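Local coordinates for ribosomal RNA methyltransferase, putative (Plasmodium falciparum, PDB 2PLW), which probably methylates the 2'-hydroxyl of a uridine in ribosomal RNA with S-adenosylmethionine, through the FtsJ-like methyltransferase domain that makes up this chain, at residues 25-30 / 50-55; 66-71 / 96-101; 29-34 / 57-62. One frame throughout, in Å; residues are numbered along the deposited sequence.

Overall arrangement
Leaving strand 24-29, the chain runs through helix 35-43 and returns alongside as strand 49-55; interaction 1 closes this first loop between two neighbouring inner strands of the sheet. Interaction 3 starts from the same stretch, sharing Ile29 and Gly30, but its loop crosses that of interaction 1 rather than nesting in it, bringing the turn after the first strand against the loop after the second. Interaction 2 follows both in series, closing the excursion between edge strand 66-69 and helix 93-102. The three meet around strand 49-55: Asp55 bonds to Tyr32, Gly53 exchanges backbone bonds with strand 66-69, and Phe67 packs on Cys31 and the 57-62 loop. All three touch S-adenosylmethionine.

Interaction 1 (25-30 / 50-55); sequences IILDIG and KIIGID. With SAM (S-adenosylmethionine), chain C.
Leu27 lays its CD1 methyl over two isoleucines of the neighbouring strand at once, 3.7 Å from Ile52 CG2 and, farther along the strand, 3.7 Å from Ile54 CD1. With CG swung away from the backbone N (chi1 175°), the isobutyl group leans across the strand boundary and meets the Ile54 side chain at a slant. Ile25 extends the same apolar row, its CG2 lying 4.2 Å from Ile52 CD1, while its CG1 runs side by side with the start of the Lys50 chain. Beneath these side chains the strands are parallel and in step, their short axes inclined by 18°. Ile26 and Asp28 use both their N-H and C=O groups across the seam: Ile26 N gives to Lys50 O at 2.8 Å, Ile26 O receives Ile52 N, and Asp28 repeats the pattern with Ile52 O and Ile54 N. The pairing ends with a weak, bent bond from Gly30 N to Ile54 O.

Past that point the strand ends turn to the cofactor. The Asp55 carboxylate takes both ribose hydroxyls of S-adenosylmethionine, OD1 from O2' at 2.6 Å and OD2 from O3' at 2.7 Å. The backbone N-H of Lys57 bonds to OD1 and that of Tyr32 to OD2, which should fix the rotation of the group. An acidic residue gripping the ribose at the end of the second strand is a hallmark of class I methyltransferases.

The pair belongs to a beta-alpha-beta unit: Ile26, Asp28 and Ile51 face its connecting helix 35-43, Ile25, Lys50, Ile52 and Ile54 pack on helix 93-102, and strands 107-112 and 66-69 continue the sheet beyond 24-29 and 49-55 respectively.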
loop_
_atom_site.group_PDB
_atom_site.type_symbol
_atom_site.label_atom_id
_atom_site.label_comp_id
_atom_site.label_asym_id
_atom_site.label_seq_id
_atom_site.Cartn_x
_atom_site.Cartn_y
_atom_site.Cartn_z
ATOM N N ILE A 25 -7.114 3.263 10.712
ATOM C CA ILE A 25 -6.641 4.269 9.765
ATOM C C ILE A 25 -6.030 3.477 8.598
ATOM O O ILE A 25 -5.173 2.621 8.799
ATOM C CB ILE A 25 -5.619 5.207 10.406
ATOM C CG1 ILE A 25 -6.280 6.005 11.546
ATOM C CG2 ILE A 25 -5.043 6.149 9.358
ATOM C CD1 ILE A 25 -5.323 7.026 12.229
ATOM N N ILE A 26 -6.454 3.803 7.389
ATOM C CA ILE A 26 -6.096 3.037 6.180
ATOM C C ILE A 26 -5.479 3.949 5.119
ATOM O O ILE A 26 -6.040 4.984 4.754
ATOM C CB ILE A 26 -7.338 2.336 5.600
ATOM C CG1 ILE A 26 -7.994 1.459 6.670
ATOM C CG2 ILE A 26 -6.962 1.434 4.412
ATOM C CD1 ILE A 26 -9.471 1.251 6.410
ATOM N N LEU A 27 -4.310 3.547 4.628
ATOM C CA LEU A 27 -3.615 4.280 3.569
ATOM C C LEU A 27 -3.535 3.435 2.311
ATOM O O LEU A 27 -3.124 2.287 2.352
ATOM C CB LEU A 27 -2.203 4.643 4.023
ATOM C CG LEU A 27 -1.299 5.310 2.974
ATOM C CD1 LEU A 27 -1.856 6.636 2.530
ATOM C CD2 LEU A 27 0.103 5.499 3.529
ATOM N N ASP A 28 -3.873 4.052 1.185
ATOM C CA ASP A 28 -3.955 3.385 -0.097
ATOM C C ASP A 28 -2.941 4.067 -0.997
ATOM O O ASP A 28 -3.171 5.205 -1.422
ATOM C CB ASP A 28 -5.373 3.566 -0.639
ATOM C CG ASP A 28 -5.564 2.977 -2.017
ATOM O OD1 ASP A 28 -4.868 2.013 -2.368
ATOM O OD2 ASP A 28 -6.419 3.513 -2.770
ATOM N N ILE A 29 -1.816 3.398 -1.235
ATOM C CA ILE A 29 -0.727 3.986 -2.010
ATOM C C ILE A 29 -0.904 3.607 -3.471
ATOM O O ILE A 29 -1.250 2.455 -3.772
ATOM C CB ILE A 29 0.643 3.503 -1.506
ATOM C CG1 ILE A 29 0.815 3.888 -0.029
ATOM C CG2 ILE A 29 1.786 4.099 -2.400
ATOM C CD1 ILE A 29 2.126 3.412 0.561
ATOM N N GLY A 30 -0.682 4.576 -4.360
ATOM C CA GLY A 30 -0.956 4.386 -5.785
ATOM C C GLY A 30 -2.461 4.366 -6.008
ATOM O O GLY A 30 -2.966 3.455 -6.636
ATOM N N LYS A 50 -10.361 6.373 9.083
ATOM C CA LYS A 50 -9.784 7.423 8.242
ATOM C C LYS A 50 -9.217 6.702 7.032
ATOM O O LYS A 50 -8.466 5.738 7.182
ATOM C CB LYS A 50 -8.635 8.141 8.931
ATOM C CG LYS A 50 -9.025 9.315 9.765
ATOM C CD LYS A 50 -7.796 9.919 10.450
ATOM C CE LYS A 50 -8.171 11.213 11.184
ATOM N NZ LYS A 50 -9.380 11.122 12.064
ATOM N N ILE A 51 -9.617 7.146 5.852
ATOM C CA ILE A 51 -9.135 6.579 4.595
ATOM C C ILE A 51 -8.290 7.642 3.877
ATOM O O ILE A 51 -8.769 8.741 3.615
ATOM C CB ILE A 51 -10.312 6.105 3.721
ATOM C CG1 ILE A 51 -11.179 5.116 4.512
ATOM C CG2 ILE A 51 -9.809 5.429 2.455
ATOM C CD1 ILE A 51 -12.581 5.023 3.968
ATOM N N ILE A 52 -7.033 7.305 3.593
ATOM C CA ILE A 52 -6.087 8.227 2.944
ATOM C C ILE A 52 -5.575 7.579 1.656
ATOM O O ILE A 52 -5.212 6.411 1.644
ATOM C CB ILE A 52 -4.880 8.589 3.870
ATOM C CG1 ILE A 52 -5.366 9.068 5.247
ATOM C CG2 ILE A 52 -3.990 9.645 3.196
ATOM C CD1 ILE A 52 -4.345 8.907 6.336
ATOM N N GLY A 53 -5.535 8.362 0.585
ATOM C CA GLY A 53 -5.013 7.897 -0.700
ATOM C C GLY A 53 -3.805 8.715 -1.068
ATOM O O GLY A 53 -3.824 9.949 -0.914
ATOM N N ILE A 54 -2.786 8.053 -1.613
ATOM C CA ILE A 54 -1.610 8.778 -2.099
ATOM C C ILE A 54 -1.365 8.353 -3.530
ATOM O O ILE A 54 -1.352 7.167 -3.811
ATOM C CB ILE A 54 -0.347 8.483 -1.262
ATOM C CG1 ILE A 54 -0.454 9.165 0.108
ATOM C CG2 ILE A 54 0.910 9.113 -1.976
ATOM C CD1 ILE A 54 0.694 8.819 1.049
ATOM N N ASP A 55 -1.158 9.304 -4.436
ATOM C CA ASP A 55 -0.665 8.948 -5.782
ATOM C C ASP A 55 0.109 10.116 -6.340
ATOM O O ASP A 55 -0.150 11.251 -5.968
ATOM C CB ASP A 55 -1.838 8.634 -6.720
ATOM C CG ASP A 55 -1.441 7.832 -7.923
ATOM O OD1 ASP A 55 -0.714 8.339 -8.804
ATOM O OD2 ASP A 55 -1.884 6.679 -8.016
HETATM N N SAM C . -5.526 0.810 -7.017
HETATM C CA SAM C . -5.904 1.908 -7.969
HETATM C C SAM C . -7.420 1.997 -8.155
HETATM O O SAM C . -8.120 1.048 -7.799
HETATM O OXT SAM C . -7.979 2.996 -8.624
HETATM C CB SAM C . -5.200 1.680 -9.313
HETATM C CG SAM C . -3.708 1.950 -9.127
HETATM S SD SAM C . -2.766 2.141 -10.653
HETATM C CE SAM C . -2.814 0.429 -11.207
HETATM C "C5'" SAM C . -1.066 2.294 -10.045
HETATM C "C4'" SAM C . -0.791 3.712 -9.544
HETATM O "O4'" SAM C . 0.466 3.705 -8.862
HETATM C "C3'" SAM C . -0.691 4.802 -10.639
HETATM O "O3'" SAM C . -1.766 5.713 -10.552
HETATM C "C2'" SAM C . 0.653 5.492 -10.362
HETATM O "O2'" SAM C . 0.677 6.909 -10.493
HETATM C "C1'" SAM C . 0.939 5.052 -8.938
HETATM N N9 SAM C . 2.341 5.102 -8.519
HETATM C C8 SAM C . 3.442 4.513 -9.108
HETATM N N7 SAM C . 4.529 4.789 -8.357
HETATM C C5 SAM C . 4.127 5.540 -7.299
HETATM C C6 SAM C . 4.799 6.100 -6.211
HETATM N N6 SAM C . 6.107 5.948 -6.058
HETATM N N1 SAM C . 4.106 6.820 -5.271
HETATM C C2 SAM C . 2.739 7.005 -5.375
HETATM N N3 SAM C . 2.065 6.441 -6.443
HETATM C C4 SAM C . 2.754 5.740 -7.389
#

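Interaction 2 (66-71 / 96-101); sequences YFIQGE and YKLKEI. With SAM (S-adenosylmethionine), chain C.
Ile68 drives its CD1 methyl into a hollow formed by three side chains of the helix: the CB of Lys97, the CD2 of Leu98 and the CD1 of Ile101. The fit is even, with Ile68 CD1 lying 3.7 Å from Lys97 CB and 3.8 Å from both Leu98 CD2 and Ile101 CD1. Its other branch, CG2, takes the side of the hollow where the lysine begins to extend and rests 3.6 Å from Lys97 CD. The Ile68 and Lys97 side chains pass alongside each other, head to tail, whereas Leu98 meets Ile68 nearly at a right angle.

Ile101 supplies the reciprocal bump. Its CD1 methyl settles between Ile68 and the CB of Tyr66, while CG2 sits over the centre of the phenol ring in a CH-pi contact, 4.0 Å from the ring centroid and only 4° off the ring normal. In Tyr66, chi1 of -61° brings the ring alongside Ile101, and chi2 of -91° turns its face to the methyl.

The strand and helix segments run in nearly opposite directions, as expected where a helix leads back from an edge strand of a Rossmann-like methyltransferase sheet toward its middle. Strand 66-69 is that edge, hydrogen-bonded to 49-55, and Ile68 and Ile101 both also touch Ile52. Leu98 also packs on Phe139 and Tyr143 of helix 122-143.

Past the apolar patch, the extended Lys97 carries its ammonium to Gln69 O in a weak hydrogen bond of 3.2 Å from NZ. The Gln69 amide NE2 is held instead by Lys56 O. Beyond the strand the backbone skirts the adenine of S-adenosylmethionine: Gly70 O comes within 3.4 Å of C2, and Glu71 CG lies near N6.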
loop_
_atom_site.group_PDB
_atom_site.type_symbol
_atom_site.label_atom_id
_atom_site.label_comp_id
_atom_site.label_asym_id
_atom_site.label_seq_id
_atom_site.Cartn_x
_atom_site.Cartn_y
_atom_site.Cartn_z
ATOM N N TYR A 66 -9.261 11.290 2.276
ATOM C CA TYR A 66 -8.211 12.313 2.234
ATOM C C TYR A 66 -7.283 11.921 1.104
ATOM O O TYR A 66 -6.848 10.770 1.040
ATOM C CB TYR A 66 -7.398 12.327 3.515
ATOM C CG TYR A 66 -8.167 12.629 4.771
ATOM C CD1 TYR A 66 -8.305 13.934 5.220
ATOM C CD2 TYR A 66 -8.728 11.601 5.533
ATOM C CE1 TYR A 66 -8.996 14.213 6.398
ATOM C CE2 TYR A 66 -9.441 11.885 6.704
ATOM C CZ TYR A 66 -9.562 13.190 7.128
ATOM O OH TYR A 66 -10.263 13.494 8.282
ATOM N N PHE A 67 -6.975 12.850 0.208
ATOM C CA PHE A 67 -6.026 12.540 -0.840
ATOM C C PHE A 67 -4.749 13.362 -0.643
ATOM O O PHE A 67 -4.796 14.530 -0.214
ATOM C CB PHE A 67 -6.627 12.795 -2.234
ATOM C CG PHE A 67 -5.616 12.679 -3.344
ATOM C CD1 PHE A 67 -5.105 11.438 -3.695
ATOM C CD2 PHE A 67 -5.187 13.808 -4.027
ATOM C CE1 PHE A 67 -4.180 11.329 -4.725
ATOM C CE2 PHE A 67 -4.248 13.714 -5.063
ATOM C CZ PHE A 67 -3.733 12.481 -5.392
ATOM N N ILE A 68 -3.617 12.739 -0.955
ATOM C CA ILE A 68 -2.319 13.415 -0.906
ATOM C C ILE A 68 -1.617 13.147 -2.218
ATOM O O ILE A 68 -1.353 11.997 -2.562
ATOM C CB ILE A 68 -1.450 12.930 0.288
ATOM C CG1 ILE A 68 -2.113 13.325 1.618
ATOM C CG2 ILE A 68 -0.004 13.460 0.140
ATOM C CD1 ILE A 68 -1.469 12.660 2.864
ATOM N N GLN A 69 -1.319 14.208 -2.965
ATOM C CA GLN A 69 -0.523 13.996 -4.152
ATOM C C GLN A 69 0.952 13.878 -3.757
ATOM O O GLN A 69 1.503 14.729 -3.044
ATOM C CB GLN A 69 -0.713 15.093 -5.203
ATOM C CG GLN A 69 -0.008 14.719 -6.485
ATOM C CD GLN A 69 0.005 15.835 -7.523
ATOM O OE1 GLN A 69 -0.181 16.997 -7.191
ATOM N NE2 GLN A 69 0.229 15.470 -8.788
ATOM N N GLY A 70 1.586 12.814 -4.210
ATOM C CA GLY A 70 3.005 12.609 -3.918
ATOM C C GLY A 70 3.552 11.304 -4.427
ATOM O O GLY A 70 2.830 10.325 -4.560
ATOM N N GLU A 71 4.838 11.295 -4.748
ATOM C CA GLU A 71 5.469 10.076 -5.186
ATOM C C GLU A 71 6.243 9.475 -4.006
ATOM O O GLU A 71 7.216 10.062 -3.529
ATOM C CB GLU A 71 6.400 10.363 -6.373
ATOM C CG GLU A 71 7.200 9.146 -6.821
ATOM C CD GLU A 71 8.039 9.425 -8.061
ATOM O OE1 GLU A 71 8.147 10.602 -8.466
ATOM O OE2 GLU A 71 8.592 8.467 -8.617
ATOM N N TYR A 96 4.279 16.011 5.967
ATOM C CA TYR A 96 3.546 17.083 6.627
ATOM C C TYR A 96 2.041 17.031 6.359
ATOM O O TYR A 96 1.225 17.299 7.257
ATOM C CB TYR A 96 4.222 18.436 6.374
ATOM C CG TYR A 96 5.347 18.568 7.392
ATOM C CD1 TYR A 96 6.679 18.309 7.039
ATOM C CD2 TYR A 96 5.066 18.851 8.733
ATOM C CE1 TYR A 96 7.685 18.372 7.969
ATOM C CE2 TYR A 96 6.096 18.932 9.682
ATOM C CZ TYR A 96 7.396 18.685 9.282
ATOM O OH TYR A 96 8.407 18.751 10.197
ATOM N N LYS A 97 1.679 16.562 5.170
ATOM C CA LYS A 97 0.271 16.288 4.885
ATOM C C LYS A 97 -0.268 15.135 5.737
ATOM O O LYS A 97 -1.373 15.217 6.257
ATOM C CB LYS A 97 0.075 16.008 3.400
ATOM C CG LYS A 97 0.298 17.254 2.548
ATOM C CD LYS A 97 0.027 16.953 1.103
ATOM C CE LYS A 97 0.813 17.867 0.151
ATOM N NZ LYS A 97 0.852 17.283 -1.247
ATOM N N LEU A 98 0.508 14.062 5.884
ATOM C CA LEU A 98 0.150 12.999 6.841
ATOM C C LEU A 98 0.032 13.494 8.269
ATOM O O LEU A 98 -0.880 13.103 8.982
ATOM C CB LEU A 98 1.111 11.801 6.771
ATOM C CG LEU A 98 0.943 10.959 5.519
ATOM C CD1 LEU A 98 2.134 9.986 5.366
ATOM C CD2 LEU A 98 -0.423 10.199 5.496
ATOM N N LYS A 99 0.957 14.357 8.682
ATOM C CA LYS A 99 0.942 14.924 10.043
ATOM C C LYS A 99 -0.366 15.684 10.324
ATOM O O LYS A 99 -0.954 15.530 11.387
ATOM C CB LYS A 99 2.148 15.858 10.216
ATOM C CG LYS A 99 2.395 16.349 11.644
ATOM C CD LYS A 99 3.671 17.202 11.724
ATOM C CE LYS A 99 4.930 16.334 11.801
ATOM N NZ LYS A 99 5.172 15.857 13.209
ATOM N N GLU A 100 -0.798 16.504 9.363
ATOM C CA GLU A 100 -2.061 17.238 9.426
ATOM C C GLU A 100 -3.220 16.296 9.729
ATOM O O GLU A 100 -4.105 16.630 10.497
ATOM C CB GLU A 100 -2.354 17.928 8.090
ATOM C CG GLU A 100 -1.734 19.290 7.880
ATOM C CD GLU A 100 -2.316 19.978 6.639
ATOM O OE1 GLU A 100 -3.049 20.985 6.802
ATOM O OE2 GLU A 100 -2.050 19.498 5.501
ATOM N N ILE A 101 -3.190 15.119 9.121
ATOM C CA ILE A 101 -4.296 14.154 9.189
ATOM C C ILE A 101 -4.205 13.250 10.434
ATOM O O ILE A 101 -5.195 13.062 11.157
ATOM C CB ILE A 101 -4.383 13.302 7.869
ATOM C CG1 ILE A 101 -4.643 14.162 6.632
ATOM C CG2 ILE A 101 -5.498 12.261 7.948
ATOM C CD1 ILE A 101 -4.244 13.469 5.318
HETATM N N SAM C . -5.526 0.810 -7.017
HETATM C CA SAM C . -5.904 1.908 -7.969
HETATM C C SAM C . -7.420 1.997 -8.155
HETATM O O SAM C . -8.120 1.048 -7.799
HETATM O OXT SAM C . -7.979 2.996 -8.624
HETATM C CB SAM C . -5.200 1.680 -9.313
HETATM C CG SAM C . -3.708 1.950 -9.127
HETATM S SD SAM C . -2.766 2.141 -10.653
HETATM C CE SAM C . -2.814 0.429 -11.207
HETATM C "C5'" SAM C . -1.066 2.294 -10.045
HETATM C "C4'" SAM C . -0.791 3.712 -9.544
HETATM O "O4'" SAM C . 0.466 3.705 -8.862
HETATM C "C3'" SAM C . -0.691 4.802 -10.639
HETATM O "O3'" SAM C . -1.766 5.713 -10.552
HETATM C "C2'" SAM C . 0.653 5.492 -10.362
HETATM O "O2'" SAM C . 0.677 6.909 -10.493
HETATM C "C1'" SAM C . 0.939 5.052 -8.938
HETATM N N9 SAM C . 2.341 5.102 -8.519
HETATM C C8 SAM C . 3.442 4.513 -9.108
HETATM N N7 SAM C . 4.529 4.789 -8.357
HETATM C C5 SAM C . 4.127 5.540 -7.299
HETATM C C6 SAM C . 4.799 6.100 -6.211
HETATM N N6 SAM C . 6.107 5.948 -6.058
HETATM N N1 SAM C . 4.106 6.820 -5.271
HETATM C C2 SAM C . 2.739 7.005 -5.375
HETATM N N3 SAM C . 2.065 6.441 -6.443
HETATM C C4 SAM C . 2.754 5.740 -7.389
#

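Interaction 3 (29-34 / 57-62); sequences IGCYPG and KIMDPI. With SAM (S-adenosylmethionine), chain C.
The Lys57 chain runs roughly perpendicular to the Tyr32 side chain, passing over the rim of one face of the phenol ring with its CD 4.3 Å above the plane. Pro33 CB lies over the opposite face, so each face is met near its rim. At the ring edge, near its plane, Ile58 O approaches Tyr32 CE1 to 3.3 Å. Apolar contact continues through Met59, whose SD lies 3.8 Å from Cys31 SG and 3.7 Å from Gly34 CA; the thioether is packed directly on the glycine backbone. Ile62 CD1 rests on Gly34 O.

Residues 30-34 form the glycine-containing turn after strand 24-29, corresponding to the first conserved motif of the class I methyltransferases, and Gly34 is the N-cap of helix 35-43. The turn includes a cis peptide before Pro33, whose CD lies against the cofactor carboxylate.

Polar links between the two loops run through intermediaries. A water donates to Pro33 O at 2.8 Å and accepts from Asp60 N, while Arg3 also bonds to Pro33 O and to the carbonyls of Asp60 and Pro61.

The two loops reach different parts of S-adenosylmethionine, its carboxylate and its ribose. Gly34 N gives a bond of 2.9 Å to the carboxylate OXT. Lys57, bent at chi3 (-97°), brings NZ to within 3.2 Å of ribose O3' in a weak bond, with Tyr32 CD2 close beside it.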
loop_
_atom_site.group_PDB
_atom_site.type_symbol
_atom_site.label_atom_id
_atom_site.label_comp_id
_atom_site.label_asym_id
_atom_site.label_seq_id
_atom_site.Cartn_x
_atom_site.Cartn_y
_atom_site.Cartn_z
ATOM N N ILE A 29 -1.816 3.398 -1.235
ATOM C CA ILE A 29 -0.727 3.986 -2.010
ATOM C C ILE A 29 -0.904 3.607 -3.471
ATOM O O ILE A 29 -1.250 2.455 -3.772
ATOM C CB ILE A 29 0.643 3.503 -1.506
ATOM C CG1 ILE A 29 0.815 3.888 -0.029
ATOM C CG2 ILE A 29 1.786 4.099 -2.400
ATOM C CD1 ILE A 29 2.126 3.412 0.561
ATOM N N GLY A 30 -0.682 4.576 -4.360
ATOM C CA GLY A 30 -0.956 4.386 -5.785
ATOM C C GLY A 30 -2.461 4.366 -6.008
ATOM O O GLY A 30 -2.966 3.455 -6.636
ATOM N N CYS A 31 -3.179 5.357 -5.479
ATOM C CA CYS A 31 -4.643 5.254 -5.376
ATOM C C CYS A 31 -5.390 5.638 -6.652
ATOM O O CYS A 31 -6.590 5.363 -6.742
ATOM C CB CYS A 31 -5.205 6.100 -4.213
ATOM S SG CYS A 31 -4.821 7.849 -4.327
ATOM N N TYR A 32 -4.715 6.303 -7.599
ATOM C CA TYR A 32 -5.403 6.815 -8.809
ATOM C C TYR A 32 -5.894 5.666 -9.686
ATOM O O TYR A 32 -5.136 4.737 -9.953
ATOM C CB TYR A 32 -4.471 7.699 -9.633
ATOM C CG TYR A 32 -5.138 8.266 -10.863
ATOM C CD1 TYR A 32 -5.636 9.546 -10.856
ATOM C CD2 TYR A 32 -5.276 7.490 -12.021
ATOM C CE1 TYR A 32 -6.293 10.063 -11.977
ATOM C CE2 TYR A 32 -5.925 7.979 -13.145
ATOM C CZ TYR A 32 -6.425 9.267 -13.118
ATOM O OH TYR A 32 -7.059 9.784 -14.225
ATOM N N PRO A 33 -7.133 5.758 -10.205
ATOM C CA PRO A 33 -8.142 6.837 -10.114
ATOM C C PRO A 33 -9.018 6.793 -8.887
ATOM O O PRO A 33 -9.797 7.711 -8.695
ATOM C CB PRO A 33 -9.025 6.583 -11.350
ATOM C CG PRO A 33 -8.975 5.146 -11.518
ATOM C CD PRO A 33 -7.586 4.693 -11.114
ATOM N N GLY A 34 -8.955 5.707 -8.124
ATOM C CA GLY A 34 -9.576 5.689 -6.796
ATOM C C GLY A 34 -10.456 4.532 -6.416
ATOM O O GLY A 34 -11.123 4.613 -5.396
ATOM N N LYS A 57 -0.239 10.984 -9.352
ATOM C CA LYS A 57 -1.294 11.574 -10.191
ATOM C C LYS A 57 -2.468 12.091 -9.347
ATOM O O LYS A 57 -2.907 11.435 -8.394
ATOM C CB LYS A 57 -1.833 10.548 -11.182
ATOM C CG LYS A 57 -0.868 10.122 -12.282
ATOM C CD LYS A 57 -1.610 9.254 -13.326
ATOM C CE LYS A 57 -1.382 7.755 -13.027
ATOM N NZ LYS A 57 -2.435 6.794 -13.522
ATOM N N ILE A 58 -3.001 13.239 -9.735
ATOM C CA ILE A 58 -4.090 13.857 -8.991
ATOM C C ILE A 58 -5.380 13.090 -9.212
ATOM O O ILE A 58 -5.805 12.879 -10.356
ATOM C CB ILE A 58 -4.261 15.364 -9.335
ATOM C CG1 ILE A 58 -3.050 16.147 -8.827
ATOM C CG2 ILE A 58 -5.479 15.940 -8.599
ATOM C CD1 ILE A 58 -2.804 17.442 -9.543
ATOM N N MET A 59 -5.993 12.657 -8.111
ATOM C CA MET A 59 -7.201 11.867 -8.186
ATOM C C MET A 59 -8.377 12.828 -8.032
ATOM O O MET A 59 -8.289 13.802 -7.287
ATOM C CB MET A 59 -7.170 10.841 -7.052
ATOM C CG MET A 59 -8.448 10.102 -6.820
ATOM S SD MET A 59 -8.298 8.898 -5.493
ATOM C CE MET A 59 -8.679 9.909 -4.058
ATOM N N ASP A 60 -9.482 12.559 -8.729
ATOM C CA ASP A 60 -10.701 13.317 -8.467
ATOM C C ASP A 60 -11.147 13.068 -7.025
ATOM O O ASP A 60 -11.074 11.938 -6.557
ATOM C CB ASP A 60 -11.815 12.881 -9.410
ATOM C CG ASP A 60 -11.643 13.426 -10.802
ATOM O OD1 ASP A 60 -10.816 14.359 -11.002
ATOM O OD2 ASP A 60 -12.366 12.907 -11.669
ATOM N N PRO A 61 -11.585 14.120 -6.316
ATOM C CA PRO A 61 -11.963 13.896 -4.917
ATOM C C PRO A 61 -13.035 12.803 -4.737
ATOM O O PRO A 61 -13.880 12.605 -5.611
ATOM C CB PRO A 61 -12.527 15.256 -4.470
ATOM C CG PRO A 61 -11.939 16.245 -5.388
ATOM C CD PRO A 61 -11.713 15.537 -6.704
ATOM N N ILE A 62 -12.982 12.133 -3.594
ATOM C CA ILE A 62 -14.011 11.159 -3.184
ATOM C C ILE A 62 -14.459 11.648 -1.834
ATOM O O ILE A 62 -13.614 11.946 -0.987
ATOM C CB ILE A 62 -13.434 9.739 -3.047
ATOM C CG1 ILE A 62 -12.869 9.255 -4.383
ATOM C CG2 ILE A 62 -14.523 8.764 -2.518
ATOM C CD1 ILE A 62 -11.982 8.043 -4.275
HETATM N N SAM C . -5.526 0.810 -7.017
HETATM C CA SAM C . -5.904 1.908 -7.969
HETATM C C SAM C . -7.420 1.997 -8.155
HETATM O O SAM C . -8.120 1.048 -7.799
HETATM O OXT SAM C . -7.979 2.996 -8.624
HETATM C CB SAM C . -5.200 1.680 -9.313
HETATM C CG SAM C . -3.708 1.950 -9.127
HETATM S SD SAM C . -2.766 2.141 -10.653
HETATM C CE SAM C . -2.814 0.429 -11.207
HETATM C "C5'" SAM C . -1.066 2.294 -10.045
HETATM C "C4'" SAM C . -0.791 3.712 -9.544
HETATM O "O4'" SAM C . 0.466 3.705 -8.862
HETATM C "C3'" SAM C . -0.691 4.802 -10.639
HETATM O "O3'" SAM C . -1.766 5.713 -10.552
HETATM C "C2'" SAM C . 0.653 5.492 -10.362
HETATM O "O2'" SAM C . 0.677 6.909 -10.493
HETATM C "C1'" SAM C . 0.939 5.052 -8.938
HETATM N N9 SAM C . 2.341 5.102 -8.519
HETATM C C8 SAM C . 3.442 4.513 -9.108
HETATM N N7 SAM C . 4.529 4.789 -8.357
HETATM C C5 SAM C . 4.127 5.540 -7.299
HETATM C C6 SAM C . 4.799 6.100 -6.211
HETATM N N6 SAM C . 6.107 5.948 -6.058
HETATM N N1 SAM C . 4.106 6.820 -5.271
HETATM C C2 SAM C . 2.739 7.005 -5.375
HETATM N N3 SAM C . 2.065 6.441 -6.443
HETATM C C4 SAM C . 2.754 5.740 -7.389
HETATM O O HOH W 1 -9.646 9.976 -10.311
#